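Local coordinates for protein bvu-3222 (Bacteroides vulgatus ATCC 8482, PDB 3FYF) that is of unknown function but is a probably periplasmic protein of the DUF4251 family, folded as a curled antiparallel sheet with a long helix, at residues Gly46-Glu51 with Gly162-Tyr167. Numbering follows the deposited sequence.
Sequences GSFVLE and GYLVPY
Val49 and Val165 form a hydrogen-bonded antiparallel pair, Val49 N to Val165 O at 3.0 Å and Val165 N to Val49 O at 2.9 Å, and Glu51 with Tyr163 repeats the pattern two residues along. Tyr167 N reaches Ser47 O from above the carbonyl plane, extending the ladder beyond Pro166, whose ring nitrogen has no hydrogen to give. Leu50 and Leu164 lie on the same face, Leu50 against strand 144-151, and their branched apolar chains suit burial: Leu164 CD1 lies 4.0 Å from Leu50 CB and 3.7 Å from Phe48 CD1. With its CG between backbone N and carbonyl carbon (chi1 63°), Phe48 turns its ring edge-to-face with Tyr121. On the other face Val49 CG1 lies alongside Val165 CG2, 3.8 Å away. Glu51, extended beyond CG, runs across the Val165 side chain at about a right angle, OE1 3.5 Å from Val165 CG2, and hydrogen-bonds the tag residue His172. Shortening Glu51 to an alanine would probably leave that methyl less covered and His172 NE2 without this acceptor. Gly162 suits its place because a side chain would clash with Glu51 O. Strand 48-52 thus joins strand 158-166 to strand 71-75 within a curled antiparallel sheet, with Phe48 and Leu164 meeting Leu43 of helix 27-44.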
loop_
_atom_site.group_PDB
_atom_site.type_symbol
_atom_site.label_atom_id
_atom_site.label_comp_id
_atom_site.label_asym_id
_atom_site.label_seq_id
_atom_site.Cartn_x
_atom_site.Cartn_y
_atom_site.Cartn_z
ATOM N N GLY B 46 -6.302 20.145 -13.350
ATOM C CA GLY B 46 -7.240 20.048 -12.230
ATOM C C GLY B 46 -8.409 19.115 -12.487
ATOM O O GLY B 46 -9.515 19.340 -11.992
ATOM N N SER B 47 -8.158 18.077 -13.278
ATOM C CA SER B 47 -9.187 17.124 -13.671
ATOM C C SER B 47 -8.640 15.713 -13.485
ATOM O O SER B 47 -8.053 15.133 -14.403
ATOM C CB SER B 47 -9.622 17.372 -15.124
ATOM O OG SER B 47 -10.756 16.592 -15.471
ATOM N N PHE B 48 -8.827 15.173 -12.283
ATOM C CA PHE B 48 -8.233 13.887 -11.909
ATOM C C PHE B 48 -9.012 13.132 -10.846
ATOM O O PHE B 48 -9.860 13.688 -10.141
ATOM C CB PHE B 48 -6.777 14.060 -11.436
ATOM C CG PHE B 48 -6.627 14.905 -10.194
ATOM C CD1 PHE B 48 -6.732 14.335 -8.923
ATOM C CD2 PHE B 48 -6.356 16.262 -10.297
ATOM C CE1 PHE B 48 -6.597 15.110 -7.784
ATOM C CE2 PHE B 48 -6.211 17.042 -9.165
ATOM C CZ PHE B 48 -6.331 16.461 -7.904
ATOM N N VAL B 49 -8.686 11.852 -10.726
ATOM C CA VAL B 49 -9.215 11.014 -9.659
ATOM C C VAL B 49 -8.110 10.070 -9.178
ATOM O O VAL B 49 -7.326 9.556 -9.981
ATOM C CB VAL B 49 -10.529 10.281 -10.113
ATOM C CG1 VAL B 49 -10.460 9.966 -11.560
ATOM C CG2 VAL B 49 -10.843 9.023 -9.294
ATOM N N LEU B 50 -8.006 9.900 -7.865
ATOM C CA LEU B 50 -7.189 8.828 -7.328
ATOM C C LEU B 50 -8.086 7.651 -6.991
ATOM O O LEU B 50 -8.933 7.740 -6.109
ATOM C CB LEU B 50 -6.363 9.255 -6.110
ATOM C CG LEU B 50 -5.425 8.102 -5.700
ATOM C CD1 LEU B 50 -4.003 8.560 -5.641
ATOM C CD2 LEU B 50 -5.831 7.363 -4.416
ATOM N N GLU B 51 -7.869 6.554 -7.703
ATOM C CA GLU B 51 -8.615 5.319 -7.516
ATOM C C GLU B 51 -7.920 4.475 -6.447
ATOM O O GLU B 51 -6.863 3.895 -6.706
ATOM C CB GLU B 51 -8.665 4.562 -8.846
ATOM C CG GLU B 51 -9.306 5.345 -10.006
ATOM C CD GLU B 51 -9.265 4.597 -11.326
ATOM O OE1 GLU B 51 -10.091 4.906 -12.212
ATOM O OE2 GLU B 51 -8.400 3.706 -11.488
ATOM N N GLY B 162 -3.186 4.374 -4.204
ATOM C CA GLY B 162 -3.745 3.853 -5.444
ATOM C C GLY B 162 -3.174 4.491 -6.684
ATOM O O GLY B 162 -2.000 4.853 -6.719
ATOM N N TYR B 163 -4.026 4.633 -7.695
ATOM C CA TYR B 163 -3.617 5.062 -9.028
ATOM C C TYR B 163 -4.258 6.397 -9.382
ATOM O O TYR B 163 -5.470 6.560 -9.262
ATOM C CB TYR B 163 -3.977 3.982 -10.070
ATOM C CG TYR B 163 -3.293 2.653 -9.806
ATOM C CD1 TYR B 163 -2.013 2.397 -10.298
ATOM C CD2 TYR B 163 -3.911 1.665 -9.034
ATOM C CE1 TYR B 163 -1.366 1.184 -10.031
ATOM C CE2 TYR B 163 -3.272 0.455 -8.760
ATOM C CZ TYR B 163 -2.012 0.218 -9.268
ATOM O OH TYR B 163 -1.391 -0.983 -9.007
ATOM N N LEU B 164 -3.427 7.350 -9.797
ATOM C CA LEU B 164 -3.880 8.685 -10.181
ATOM C C LEU B 164 -4.115 8.769 -11.696
ATOM O O LEU B 164 -3.167 8.701 -12.482
ATOM C CB LEU B 164 -2.843 9.724 -9.745
ATOM C CG LEU B 164 -3.235 11.201 -9.713
ATOM C CD1 LEU B 164 -4.378 11.445 -8.737
ATOM C CD2 LEU B 164 -2.027 12.018 -9.323
ATOM N N VAL B 165 -5.378 8.914 -12.095
ATOM C CA VAL B 165 -5.760 8.904 -13.521
ATOM C C VAL B 165 -6.473 10.197 -13.922
ATOM O O VAL B 165 -7.015 10.894 -13.050
ATOM C CB VAL B 165 -6.647 7.661 -13.903
ATOM C CG1 VAL B 165 -5.837 6.373 -13.859
ATOM C CG2 VAL B 165 -7.891 7.564 -13.030
ATOM N N PRO B 166 -6.449 10.547 -15.233
ATOM C CA PRO B 166 -7.291 11.661 -15.667
ATOM C C PRO B 166 -8.760 11.347 -15.468
ATOM O O PRO B 166 -9.175 10.199 -15.650
ATOM C CB PRO B 166 -6.974 11.788 -17.164
ATOM C CG PRO B 166 -5.653 11.149 -17.330
ATOM C CD PRO B 166 -5.653 10.013 -16.356
ATOM N N TYR B 167 -9.520 12.358 -15.054
ATOM C CA TYR B 167 -10.963 12.241 -14.919
ATOM C C TYR B 167 -11.570 11.901 -16.277
ATOM O O TYR B 167 -11.249 12.522 -17.290
ATOM C CB TYR B 167 -11.573 13.531 -14.349
ATOM C CG TYR B 167 -13.087 13.561 -14.400
ATOM C CD1 TYR B 167 -13.846 12.927 -13.419
ATOM C CD2 TYR B 167 -13.761 14.212 -15.440
ATOM C CE1 TYR B 167 -15.237 12.937 -13.467
ATOM C CE2 TYR B 167 -15.153 14.226 -15.498
ATOM C CZ TYR B 167 -15.883 13.589 -14.507
ATOM O OH TYR B 167 -17.257 13.601 -14.554
#